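Long-range contacts in hypothetical protein (Staphylococcus aureus subsp. aureus, PDB 1QYI), which is of unknown function but belongs to the haloacid dehalogenase (HAD)-like superfamily and probably acts as a hydrolase: residues K3-D7 with Y290-L294; G10-E16 with T341-L345; I92-L96 with I118-L122; A103-Q107 with V161-F167; V220-N225 with L252-F258. All blocks are in the same frame, centred on the assembly; numbering follows the deposited sequence.

Contact 1 (K3-D7 with Y290-L294); sequences KILFD and YIAAL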
# COMPACT_ATOMS: atom_id res chain seq x y z
N LYS A 3 -14.22 24.59 -0.50
CA LYS A 3 -13.57 23.43 0.06
C LYS A 3 -12.32 23.02 -0.71
O LYS A 3 -12.17 23.29 -1.90
CB LYS A 3 -14.55 22.25 0.11
CG LYS A 3 -15.25 22.09 1.46
CD LYS A 3 -16.21 20.91 1.45
CE LYS A 3 -16.53 20.44 2.87
NZ LYS A 3 -15.34 19.82 3.52
N ILE A 4 -11.40 22.37 -0.00
CA ILE A 4 -10.17 21.90 -0.61
C ILE A 4 -9.97 20.46 -0.16
O ILE A 4 -9.71 20.20 1.00
CB ILE A 4 -8.98 22.78 -0.19
CG1 ILE A 4 -7.68 22.10 -0.63
CG2 ILE A 4 -9.03 23.01 1.29
CD1 ILE A 4 -6.48 23.03 -0.57
N LEU A 5 -10.10 19.54 -1.11
CA LEU A 5 -9.96 18.13 -0.82
C LEU A 5 -8.55 17.64 -1.07
O LEU A 5 -7.99 17.81 -2.16
CB LEU A 5 -10.96 17.34 -1.66
CG LEU A 5 -12.37 17.93 -1.73
CD1 LEU A 5 -13.25 17.03 -2.57
CD2 LEU A 5 -12.96 18.11 -0.33
N PHE A 6 -7.98 17.02 -0.03
CA PHE A 6 -6.62 16.48 -0.04
C PHE A 6 -6.54 14.97 -0.19
O PHE A 6 -7.44 14.23 0.21
CB PHE A 6 -5.92 16.85 1.27
CG PHE A 6 -5.47 18.28 1.35
CD1 PHE A 6 -4.29 18.68 0.72
CD2 PHE A 6 -6.21 19.22 2.07
CE1 PHE A 6 -3.85 19.99 0.80
CE2 PHE A 6 -5.78 20.53 2.17
CZ PHE A 6 -4.59 20.93 1.53
N ASP A 7 -5.44 14.52 -0.78
CA ASP A 7 -5.17 13.10 -0.93
C ASP A 7 -4.07 12.86 0.10
O ASP A 7 -3.39 13.81 0.49
CB ASP A 7 -4.66 12.78 -2.34
CG ASP A 7 -4.31 11.32 -2.52
OD1 ASP A 7 -4.93 10.46 -1.85
OD2 ASP A 7 -3.42 11.02 -3.33
N TYR A 290 -14.31 11.47 -3.31
CA TYR A 290 -14.12 12.91 -3.26
C TYR A 290 -15.47 13.57 -3.00
O TYR A 290 -15.55 14.58 -2.31
CB TYR A 290 -13.51 13.43 -4.57
CG TYR A 290 -12.00 13.57 -4.50
CD1 TYR A 290 -11.41 14.35 -3.51
CD2 TYR A 290 -11.17 12.87 -5.38
CE1 TYR A 290 -10.02 14.43 -3.39
CE2 TYR A 290 -9.78 12.94 -5.27
CZ TYR A 290 -9.21 13.73 -4.27
OH TYR A 290 -7.83 13.79 -4.13
N ILE A 291 -16.53 12.98 -3.54
CA ILE A 291 -17.88 13.50 -3.36
C ILE A 291 -18.36 13.32 -1.92
O ILE A 291 -19.10 14.14 -1.38
CB ILE A 291 -18.86 12.80 -4.34
CG1 ILE A 291 -18.46 13.13 -5.78
CG2 ILE A 291 -20.30 13.24 -4.05
CD1 ILE A 291 -19.35 12.51 -6.86
N ALA A 292 -17.91 12.23 -1.30
CA ALA A 292 -18.26 11.92 0.07
C ALA A 292 -17.51 12.85 1.02
O ALA A 292 -18.03 13.25 2.06
CB ALA A 292 -17.91 10.48 0.38
N ALA A 293 -16.28 13.20 0.64
CA ALA A 293 -15.44 14.08 1.44
C ALA A 293 -15.90 15.53 1.32
O ALA A 293 -15.53 16.38 2.13
CB ALA A 293 -14.01 13.96 0.99
N LEU A 294 -16.71 15.80 0.30
CA LEU A 294 -17.19 17.15 0.06
C LEU A 294 -18.53 17.44 0.74
O LEU A 294 -18.64 18.40 1.48
CB LEU A 294 -17.29 17.39 -1.44
CG LEU A 294 -17.32 18.84 -1.93
CD1 LEU A 294 -16.87 18.91 -3.39
CD2 LEU A 294 -18.70 19.41 -1.76
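Leu5 and Tyr290 join the parallel sheet of the HAD-like alpha/beta core to a helix on one of its faces. The axes of strand 3-6 and helix 290-294 come within 9.2 Å and run at 136° to each other. Leu5 points at the helix and slides past Tyr290 in the opposite direction. Its CD1 lies 3.4 Å from Tyr290 CD1, while its CB is 3.5 Å from Tyr290 CE1. With CG anti to its own carbonyl carbon (chi1 -43°), Leu5 also brings CD1 within 4.2 Å of Leu294 CD1. Tyr290 OH ends beside Asp7, 3.8 Å from Asp7 CB. Asp7 opens a DVDG sequence just after this strand, consistent with HAD motif I. At the other end of the contact Lys3 passes its methylenes aslant over Leu294: CD is 4.1 Å from Leu294 CG, and CE is 3.2 Å from Leu294 O. Lys3 NZ stays 3.7 Å from Ala293 O, and its ammonium has a cation-pi partner in Phe262. The chemistry is therefore mainly apolar, although a lysine facing the carbonyl oxygens of the helix's last turn would probably add a mild electrostatic attraction.

Contact 2 (G10-E16 with T341-L345); sequences GVFLSEE and TLTGL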
# COMPACT_ATOMS: atom_id res chain seq x y z
N GLY A 10 1.45 10.66 -1.42
CA GLY A 10 1.92 11.50 -2.49
C GLY A 10 1.73 12.97 -2.17
O GLY A 10 2.14 13.83 -2.95
N VAL A 11 1.13 13.26 -1.01
CA VAL A 11 0.87 14.63 -0.58
C VAL A 11 1.42 14.92 0.81
O VAL A 11 2.29 15.78 0.99
CB VAL A 11 -0.66 14.92 -0.54
CG1 VAL A 11 -0.90 16.31 0.04
CG2 VAL A 11 -1.26 14.81 -1.92
N PHE A 12 0.88 14.21 1.80
CA PHE A 12 1.27 14.35 3.20
C PHE A 12 2.23 13.25 3.61
O PHE A 12 3.21 13.49 4.32
CB PHE A 12 0.02 14.28 4.08
CG PHE A 12 -0.88 15.49 3.98
CD1 PHE A 12 -0.57 16.67 4.65
CD2 PHE A 12 -2.06 15.43 3.24
CE1 PHE A 12 -1.43 17.78 4.61
CE2 PHE A 12 -2.93 16.53 3.18
CZ PHE A 12 -2.61 17.71 3.87
N LEU A 13 1.94 12.02 3.18
CA LEU A 13 2.76 10.86 3.51
C LEU A 13 3.17 10.10 2.25
O LEU A 13 2.57 10.28 1.20
CB LEU A 13 1.97 9.92 4.41
CG LEU A 13 1.18 10.49 5.60
CD1 LEU A 13 0.38 9.35 6.21
CD2 LEU A 13 2.11 11.12 6.64
N SER A 14 4.19 9.26 2.35
CA SER A 14 4.61 8.49 1.20
C SER A 14 4.27 7.03 1.46
O SER A 14 3.81 6.69 2.55
CB SER A 14 6.10 8.66 0.93
OG SER A 14 6.87 8.42 2.09
N GLU A 15 4.48 6.18 0.46
CA GLU A 15 4.17 4.76 0.59
C GLU A 15 5.38 3.90 0.91
O GLU A 15 5.26 2.68 1.04
CB GLU A 15 3.54 4.24 -0.70
CG GLU A 15 2.15 4.78 -1.00
CD GLU A 15 1.64 4.33 -2.35
OE1 GLU A 15 2.30 4.63 -3.37
OE2 GLU A 15 0.58 3.67 -2.41
N GLU A 16 6.55 4.53 1.02
CA GLU A 16 7.81 3.85 1.29
C GLU A 16 7.76 2.80 2.39
O GLU A 16 8.24 1.67 2.22
CB GLU A 16 8.90 4.87 1.65
CG GLU A 16 9.35 5.73 0.47
CD GLU A 16 9.95 4.89 -0.65
OE1 GLU A 16 10.91 4.12 -0.39
OE2 GLU A 16 9.47 5.01 -1.79
N THR A 341 0.56 17.73 -7.26
CA THR A 341 1.80 17.84 -6.50
C THR A 341 2.85 16.93 -7.10
O THR A 341 2.53 15.90 -7.67
CB THR A 341 1.61 17.45 -5.04
OG1 THR A 341 0.34 17.93 -4.58
CG2 THR A 341 2.70 18.09 -4.20
N LEU A 342 4.12 17.32 -6.98
CA LEU A 342 5.18 16.49 -7.54
C LEU A 342 5.87 15.64 -6.47
O LEU A 342 7.05 15.31 -6.58
CB LEU A 342 6.20 17.37 -8.26
CG LEU A 342 5.64 18.06 -9.50
CD1 LEU A 342 6.74 18.85 -10.18
CD2 LEU A 342 5.05 17.02 -10.45
N THR A 343 5.10 15.27 -5.45
CA THR A 343 5.62 14.46 -4.36
C THR A 343 5.17 12.98 -4.41
O THR A 343 5.13 12.30 -3.38
CB THR A 343 5.25 15.10 -3.01
OG1 THR A 343 3.94 15.68 -3.07
CG2 THR A 343 6.26 16.18 -2.66
N GLY A 344 4.86 12.49 -5.61
CA GLY A 344 4.46 11.10 -5.78
C GLY A 344 5.67 10.20 -5.92
O GLY A 344 6.80 10.68 -5.99
N LEU A 345 5.45 8.89 -5.95
CA LEU A 345 6.56 7.94 -6.07
C LEU A 345 7.44 8.19 -7.30
O LEU A 345 8.62 7.85 -7.31
CB LEU A 345 6.03 6.50 -6.10
CG LEU A 345 5.61 5.88 -4.76
CD1 LEU A 345 6.77 5.98 -3.78
CD2 LEU A 345 4.38 6.60 -4.20
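The peptide carbonyl of Gly10 is the flat group that Thr343 addresses, and from above its plane. Thr343 OG1 donates to Gly10 O at 2.6 Å, standing 37° out of the carbonyl plane with a C=O...donor angle of 140°. Two carboxylates meet the branches of Leu345. Glu15 crosses Leu345 at about a right angle and puts OE1 3.0 Å from Leu345 CD2, a tight approach. Glu16 slides past in the opposite direction, its OE2 3.5 Å from Leu345 CD1, while its OE1 is committed to a salt bridge with Arg56. Thr343 uses a chi1 of 37°, which sets OG1 between its backbone N and carbonyl carbon and turns it to Gly10. A second link runs through the backbone, where Gly10 CA makes a CA-H...O contact with Thr343 O at 3.4 Å. The two chains come close here, Gly10 CA lying 4.2 Å from Gly344 CA. Gly10 itself has positive phi, a left-handed backbone suited to glycine. Gly10 N in turn bonds Leu13 O at 2.9 Å, which folds the loop back on itself, consistent with the squiggle that follows the first strand of HAD proteins. The loop 10-16 runs from strand 3-6 into helix 16-31, with Phe12 edge-to-face on Phe249 of helix 242-252. Segment 341-345 leaves strand 337-341, where Thr341 packs on Ile363 of the edge strand 361-363.

Contact 3 (I92-L96 with I118-L122); sequences ILKKL and ISTNL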
# COMPACT_ATOMS: atom_id res chain seq x y z
N ILE A 92 14.59 -23.17 -1.53
CA ILE A 92 15.03 -23.94 -0.37
C ILE A 92 14.45 -25.36 -0.46
O ILE A 92 15.08 -26.33 -0.05
CB ILE A 92 14.58 -23.26 0.96
CG1 ILE A 92 15.16 -21.86 1.04
CG2 ILE A 92 15.03 -24.07 2.16
CD1 ILE A 92 14.70 -21.07 2.24
N LEU A 93 13.24 -25.47 -1.01
CA LEU A 93 12.58 -26.77 -1.14
C LEU A 93 13.21 -27.68 -2.19
O LEU A 93 13.00 -28.89 -2.16
CB LEU A 93 11.11 -26.60 -1.47
CG LEU A 93 10.27 -25.98 -0.36
CD1 LEU A 93 8.90 -25.67 -0.91
CD2 LEU A 93 10.18 -26.93 0.82
N LYS A 94 13.98 -27.10 -3.10
CA LYS A 94 14.63 -27.89 -4.14
C LYS A 94 15.94 -28.48 -3.62
O LYS A 94 16.69 -29.10 -4.37
CB LYS A 94 14.88 -27.02 -5.37
CG LYS A 94 15.30 -27.77 -6.62
CD LYS A 94 15.38 -26.85 -7.82
CE LYS A 94 16.45 -25.78 -7.64
NZ LYS A 94 16.47 -24.80 -8.76
N LYS A 95 16.20 -28.28 -2.33
CA LYS A 95 17.41 -28.80 -1.71
C LYS A 95 17.09 -30.03 -0.85
O LYS A 95 18.00 -30.72 -0.38
CB LYS A 95 18.07 -27.72 -0.84
CG LYS A 95 18.45 -26.45 -1.59
CD LYS A 95 19.69 -26.62 -2.45
CE LYS A 95 20.97 -26.59 -1.62
NZ LYS A 95 21.25 -25.23 -1.04
N LEU A 96 15.81 -30.30 -0.65
CA LEU A 96 15.38 -31.46 0.14
C LEU A 96 15.00 -32.59 -0.80
O LEU A 96 14.88 -32.39 -2.02
CB LEU A 96 14.17 -31.11 1.01
CG LEU A 96 14.23 -29.91 1.96
CD1 LEU A 96 12.93 -29.84 2.75
CD2 LEU A 96 15.43 -30.02 2.89
N ILE A 118 11.82 -27.57 7.94
CA ILE A 118 12.56 -27.65 6.69
C ILE A 118 14.06 -27.47 6.88
O ILE A 118 14.86 -28.18 6.28
CB ILE A 118 12.03 -26.59 5.70
CG1 ILE A 118 10.59 -26.92 5.29
CG2 ILE A 118 12.91 -26.53 4.48
CD1 ILE A 118 9.93 -25.84 4.48
N SER A 119 14.42 -26.50 7.72
CA SER A 119 15.82 -26.18 7.99
C SER A 119 16.60 -27.36 8.58
O SER A 119 17.81 -27.49 8.35
CB SER A 119 15.88 -24.98 8.95
OG SER A 119 17.16 -24.37 8.95
N THR A 120 15.92 -28.21 9.34
CA THR A 120 16.57 -29.36 9.96
C THR A 120 16.97 -30.44 8.95
O THR A 120 17.82 -31.29 9.24
CB THR A 120 15.66 -30.01 11.03
OG1 THR A 120 14.52 -30.61 10.41
CG2 THR A 120 15.19 -28.94 12.03
N ASN A 121 16.36 -30.40 7.77
CA ASN A 121 16.62 -31.39 6.72
C ASN A 121 17.56 -30.89 5.62
O ASN A 121 17.70 -31.53 4.57
CB ASN A 121 15.30 -31.83 6.09
CG ASN A 121 14.43 -32.60 7.05
OD1 ASN A 121 13.21 -32.44 7.06
ND2 ASN A 121 15.05 -33.44 7.87
N LEU A 122 18.20 -29.75 5.88
CA LEU A 122 19.14 -29.15 4.94
C LEU A 122 20.51 -29.78 5.10
O LEU A 122 21.16 -29.61 6.13
CB LEU A 122 19.25 -27.65 5.18
CG LEU A 122 18.09 -26.81 4.68
CD1 LEU A 122 18.26 -25.38 5.13
CD2 LEU A 122 18.03 -26.91 3.17
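Apolar contacts centre on Ile118, which crosses Ile92, Leu93 and Leu96 at about a right angle and uses two separate branches to meet them. Its CG2, anti to the backbone N while CG1 lies anti to the carbonyl carbon (chi1 -67°), is 3.7 Å from Leu96 CD1 and 4.0 Å from Ile92 CG2. The longer arm diverges from it, and Ile118 CD1 comes 3.8 Å from Leu93 CD2. Leu122 adds a second patch through one methyl: its CD2 is 4.1 Å from Leu96 CD2 and 4.3 Å from Ile92 CG2, and it also meets CB of Lys95. Leu96 is thereby forked between two partners, CD1 going to Ile118 and CD2 to Leu122.

The region is all helix and loop, part of the long stretch between strand 3-6 and strand 233-237 of the sheet. An insertion at this point of the topology is where HAD proteins of the C1 type carry their cap domain, and this helical part is consistent with such a cap.

One methyl also meets polar backbone: Leu96 CD2 sits 3.2 Å from Asn121 O and also touches Asn121 CB.

Backbone hydrogen bonds shape each side separately. A type I turn runs from Leu93 to Leu96, preceded by the bond from Lys95 N to Ile92 O, 3.2 Å long. Across from it, Asn121 N bonds Ile118 O at 3.1 Å, bending the chain around Ser119 and Thr120. Phe104 of helix 98-106 packs against both Leu93 and Ile118.

Contact 4 (A103-Q107 with V161-F167); sequences AFMYQ and VSDATLF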
# COMPACT_ATOMS: atom_id res chain seq x y z
N ALA A 103 5.98 -33.71 1.92
CA ALA A 103 5.57 -33.58 3.31
C ALA A 103 5.09 -32.17 3.58
O ALA A 103 3.95 -31.95 3.98
CB ALA A 103 6.73 -33.92 4.23
N PHE A 104 5.98 -31.21 3.35
CA PHE A 104 5.66 -29.81 3.56
C PHE A 104 4.53 -29.36 2.64
O PHE A 104 3.70 -28.53 3.01
CB PHE A 104 6.91 -28.96 3.30
CG PHE A 104 6.65 -27.49 3.23
CD1 PHE A 104 6.54 -26.73 4.39
CD2 PHE A 104 6.49 -26.86 1.99
CE1 PHE A 104 6.26 -25.37 4.33
CE2 PHE A 104 6.21 -25.51 1.91
CZ PHE A 104 6.10 -24.75 3.09
N MSE A 105 4.48 -29.93 1.44
CA MSE A 105 3.45 -29.56 0.47
C MSE A 105 2.09 -30.21 0.66
O MSE A 105 1.09 -29.70 0.17
CB MSE A 105 3.94 -29.87 -0.95
CG MSE A 105 5.23 -29.17 -1.37
SE MSE A 105 5.00 -27.33 -1.95
CE MSE A 105 4.18 -27.68 -3.67
N TYR A 106 2.03 -31.32 1.39
CA TYR A 106 0.75 -32.01 1.55
C TYR A 106 0.35 -32.43 2.97
O TYR A 106 -0.69 -33.06 3.16
CB TYR A 106 0.75 -33.24 0.63
CG TYR A 106 1.01 -32.90 -0.83
CD1 TYR A 106 0.04 -32.24 -1.59
CD2 TYR A 106 2.23 -33.20 -1.43
CE1 TYR A 106 0.29 -31.88 -2.91
CE2 TYR A 106 2.49 -32.84 -2.76
CZ TYR A 106 1.51 -32.17 -3.49
OH TYR A 106 1.75 -31.79 -4.79
N GLN A 107 1.17 -32.09 3.96
CA GLN A 107 0.88 -32.44 5.35
C GLN A 107 -0.36 -31.65 5.81
O GLN A 107 -0.56 -30.49 5.43
CB GLN A 107 2.09 -32.11 6.24
CG GLN A 107 2.34 -33.07 7.43
CD GLN A 107 2.96 -34.41 7.01
OE1 GLN A 107 3.50 -35.15 7.84
NE2 GLN A 107 2.88 -34.72 5.72
N VAL A 161 6.54 -31.55 -8.99
CA VAL A 161 5.24 -31.94 -8.47
C VAL A 161 4.17 -31.43 -9.43
O VAL A 161 4.50 -30.81 -10.45
CB VAL A 161 5.01 -31.37 -7.06
CG1 VAL A 161 4.61 -29.91 -7.14
CG2 VAL A 161 3.96 -32.19 -6.35
N SER A 162 2.90 -31.66 -9.12
CA SER A 162 1.82 -31.22 -10.00
C SER A 162 0.79 -30.31 -9.35
O SER A 162 0.11 -29.54 -10.03
CB SER A 162 1.11 -32.44 -10.60
OG SER A 162 0.66 -33.32 -9.59
N ASP A 163 0.68 -30.40 -8.02
CA ASP A 163 -0.27 -29.58 -7.28
C ASP A 163 0.17 -28.11 -7.30
O ASP A 163 -0.18 -27.37 -8.22
CB ASP A 163 -0.39 -30.11 -5.83
CG ASP A 163 -1.71 -29.74 -5.17
OD1 ASP A 163 -2.15 -30.47 -4.26
OD2 ASP A 163 -2.30 -28.71 -5.56
N ALA A 164 0.96 -27.69 -6.32
CA ALA A 164 1.43 -26.30 -6.26
C ALA A 164 0.31 -25.30 -5.92
O ALA A 164 0.46 -24.10 -6.18
CB ALA A 164 2.10 -25.91 -7.58
N THR A 165 -0.79 -25.79 -5.35
CA THR A 165 -1.92 -24.92 -4.99
C THR A 165 -1.65 -24.21 -3.67
O THR A 165 -2.42 -23.36 -3.25
CB THR A 165 -3.25 -25.70 -4.84
OG1 THR A 165 -3.08 -26.81 -3.94
CG2 THR A 165 -3.73 -26.21 -6.19
N LEU A 166 -0.54 -24.57 -3.04
CA LEU A 166 -0.14 -23.97 -1.77
C LEU A 166 0.29 -22.53 -2.04
O LEU A 166 0.20 -21.68 -1.17
CB LEU A 166 1.03 -24.75 -1.19
CG LEU A 166 1.38 -24.48 0.27
CD1 LEU A 166 0.34 -25.18 1.16
CD2 LEU A 166 2.77 -25.01 0.59
N PHE A 167 0.76 -22.29 -3.27
CA PHE A 167 1.21 -20.97 -3.70
C PHE A 167 0.10 -20.14 -4.35
O PHE A 167 0.35 -19.08 -4.91
CB PHE A 167 2.36 -21.12 -4.71
CG PHE A 167 3.58 -21.81 -4.16
CD1 PHE A 167 4.25 -21.28 -3.06
CD2 PHE A 167 4.03 -22.99 -4.73
CE1 PHE A 167 5.36 -21.93 -2.53
CE2 PHE A 167 5.14 -23.66 -4.20
CZ PHE A 167 5.80 -23.12 -3.10
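Met105, modelled as selenomethionine, makes a Met-aromatic contact with Phe167: its SE is 5.2 Å from the ring centroid and lies 49° off the ring normal, an oblique approach. The side chain is folded at chi2 (-81°) and again at chi3, so selenium and terminal methyl meet different partners. Met105 SE is 4.1 Å from Leu166 CD2, whereas Met105 CE is 4.0 Å from Ala164 CA and touches CG1 of Val161 as well as the Phe167 ring. The same Leu166 methyl serves Phe104, whose CE2 lies 3.7 Å from Leu166 CD2, the two side chains crossing at about a right angle.

Tyr106 meets the loop with the edge of its ring. Val161 CG2 and Asp163 CB lie there in the ring plane, while Met105 CB covers part of one face, 3.7 Å above the plane of the Tyr106 ring. The modelled spacing at the Tyr106 hydroxyl is too tight to interpret, and the 3.1 Å approach of Asp163 OD1 to Tyr106 CE1 is doubtful for the same reason. Asp163 OD2 accepts from Thr165 N at 3.3 Å, an Asx turn, and also from Thr165 OG1 at 2.6 Å, both arriving from the same face of the carboxylate.

Helix 98-106 is thus tied to the loop linking helix 144-158 with helix 172-195, and Phe167 continues onto Leu89 and Ile90 of helix 77-93. Two bonds on OD2 restrain the rotation of the Asp163 carboxylate within the loop, while the hold between helix and loop is the apolar grip of Met105, Leu166 and Phe104.

Contact 5 (V220-N225 with L252-F258); sequences VKVLLN and LGLLPYF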
# COMPACT_ATOMS: atom_id res chain seq x y z
N VAL A 220 3.25 22.15 7.87
CA VAL A 220 1.92 21.95 7.28
C VAL A 220 0.83 22.33 8.27
O VAL A 220 -0.27 22.70 7.87
CB VAL A 220 1.69 20.48 6.80
CG1 VAL A 220 2.93 19.94 6.13
CG2 VAL A 220 1.25 19.61 7.95
N LYS A 221 1.12 22.24 9.57
CA LYS A 221 0.13 22.59 10.57
C LYS A 221 -0.18 24.08 10.51
O LYS A 221 -1.26 24.51 10.93
CB LYS A 221 0.63 22.23 11.97
CG LYS A 221 0.51 20.77 12.36
CD LYS A 221 1.20 20.53 13.69
CE LYS A 221 1.03 19.09 14.17
NZ LYS A 221 1.89 18.78 15.36
N VAL A 222 0.76 24.87 9.98
CA VAL A 222 0.56 26.31 9.83
C VAL A 222 -0.19 26.60 8.53
O VAL A 222 -1.00 27.51 8.46
CB VAL A 222 1.91 27.08 9.79
CG1 VAL A 222 1.66 28.56 9.55
CG2 VAL A 222 2.67 26.88 11.09
N LEU A 223 0.11 25.80 7.51
CA LEU A 223 -0.53 25.94 6.21
C LEU A 223 -2.00 25.57 6.32
O LEU A 223 -2.86 26.28 5.80
CB LEU A 223 0.16 25.03 5.18
CG LEU A 223 -0.61 24.63 3.91
CD1 LEU A 223 -0.91 25.87 3.05
CD2 LEU A 223 0.22 23.61 3.13
N LEU A 224 -2.29 24.47 6.99
CA LEU A 224 -3.68 24.03 7.16
C LEU A 224 -4.46 25.03 7.99
O LEU A 224 -5.61 25.35 7.70
CB LEU A 224 -3.72 22.65 7.84
CG LEU A 224 -3.09 21.52 7.03
CD1 LEU A 224 -3.15 20.22 7.82
CD2 LEU A 224 -3.82 21.38 5.70
N ASN A 225 -3.81 25.53 9.05
CA ASN A 225 -4.40 26.51 9.94
C ASN A 225 -4.78 27.78 9.19
O ASN A 225 -5.89 28.28 9.32
CB ASN A 225 -3.42 26.83 11.07
CG ASN A 225 -4.06 27.58 12.22
OD1 ASN A 225 -5.10 27.17 12.75
ND2 ASN A 225 -3.44 28.69 12.61
N LEU A 252 0.33 12.17 14.25
CA LEU A 252 1.08 13.31 13.74
C LEU A 252 0.54 14.68 14.15
O LEU A 252 1.27 15.67 14.12
CB LEU A 252 1.16 13.25 12.22
CG LEU A 252 1.92 12.04 11.66
CD1 LEU A 252 1.63 11.92 10.18
CD2 LEU A 252 3.40 12.21 11.92
N GLY A 253 -0.73 14.72 14.54
CA GLY A 253 -1.33 15.99 14.94
C GLY A 253 -1.98 16.74 13.79
O GLY A 253 -2.12 17.96 13.85
N LEU A 254 -2.38 16.03 12.75
CA LEU A 254 -3.00 16.67 11.60
C LEU A 254 -4.51 16.49 11.64
O LEU A 254 -5.26 17.32 11.14
CB LEU A 254 -2.43 16.09 10.30
CG LEU A 254 -0.92 16.18 10.12
CD1 LEU A 254 -0.50 15.41 8.89
CD2 LEU A 254 -0.49 17.64 10.03
N LEU A 255 -4.94 15.39 12.24
CA LEU A 255 -6.36 15.07 12.34
C LEU A 255 -7.24 16.25 12.78
O LEU A 255 -8.30 16.47 12.21
CB LEU A 255 -6.56 13.89 13.28
CG LEU A 255 -7.89 13.17 13.11
CD1 LEU A 255 -8.00 12.63 11.70
CD2 LEU A 255 -8.00 12.05 14.13
N PRO A 256 -6.81 17.01 13.80
CA PRO A 256 -7.61 18.15 14.27
C PRO A 256 -8.01 19.17 13.19
O PRO A 256 -8.92 19.98 13.41
CB PRO A 256 -6.72 18.76 15.35
CG PRO A 256 -6.08 17.54 15.95
CD PRO A 256 -5.69 16.74 14.72
N TYR A 257 -7.36 19.11 12.03
CA TYR A 257 -7.64 20.03 10.92
C TYR A 257 -8.60 19.42 9.90
O TYR A 257 -8.87 20.03 8.86
CB TYR A 257 -6.35 20.40 10.19
CG TYR A 257 -5.34 21.08 11.07
CD1 TYR A 257 -5.52 22.40 11.49
CD2 TYR A 257 -4.21 20.40 11.50
CE1 TYR A 257 -4.60 23.03 12.32
CE2 TYR A 257 -3.28 21.00 12.33
CZ TYR A 257 -3.47 22.31 12.74
OH TYR A 257 -2.55 22.89 13.57
N PHE A 258 -9.10 18.23 10.20
CA PHE A 258 -10.02 17.54 9.30
C PHE A 258 -11.20 16.98 10.07
O PHE A 258 -11.02 16.17 10.98
CB PHE A 258 -9.29 16.38 8.61
CG PHE A 258 -8.10 16.79 7.82
CD1 PHE A 258 -8.22 17.14 6.48
CD2 PHE A 258 -6.84 16.85 8.41
CE1 PHE A 258 -7.11 17.53 5.75
CE2 PHE A 258 -5.73 17.24 7.69
CZ PHE A 258 -5.86 17.58 6.35
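Leu224 sits over the ring of Tyr257, with CB 4.2 Å from the Tyr257 centroid and 22° off the ring normal, a CH-pi contact on one face that is offset toward the rim. From there Leu224 reaches two rings with one methyl: CD1 is 3.8 Å from Tyr257 CD2 and 3.9 Å from Phe258 CE2. The Leu224 and Phe258 side chains cross at about a right angle. One turn earlier in the helix, Val220 CG2 presses against Leu254 CD2 at 3.4 Å, these side chains also crossing nearly perpendicularly.

Helix 217-229 here packs on the 3-10 turn that follows helix 242-252, on one face of the Rossmann-like sheet. Helix 217-229 precedes strand 233-237 and helix 242-252 follows it, and Leu224, Tyr257 and Phe258 all rest on Leu234 of that strand. Gly253, at positive phi, ends helix 242-252 with a Schellman motif.

Outward, Lys221 flanks the tyrosine, its CG 3.8 Å from Tyr257 CE2. On the CE1 side of the ring Asn225 approaches through CB, its amide plane turned 65° from that of Tyr257. Because the Lys221 chain is extended beyond CG, its end spans to the helix terminus: CE lies 3.4 Å from Gly253 O, and NZ donates a weak hydrogen bond of 3.4 Å to Leu252 O. An ammonium at carbonyls closing a helix would probably be favoured by the helix dipole.

From the N terminus, strand 3-6 and the loop after it start contacts 1 and 2, whose partners come some 280 and 325 residues later; the two cross, because 290-294 precedes 341-345. Both loops enclose contacts 3, 4 and 5. The chain first leaves for the helical part, where contacts 3 and 4 cross each other and meet at Phe104, binding helices 77-93 and 98-106 to later loops. Back in the sheet domain, contact 5 closes a short loop of its own, in series after 3 and 4. Contacts 1, 2 and 5 touch through Phe6, Phe12, Leu224 and Phe258, joining helices, loops and sheet, while the centres of contacts 1 and 3 are about 53 Å apart.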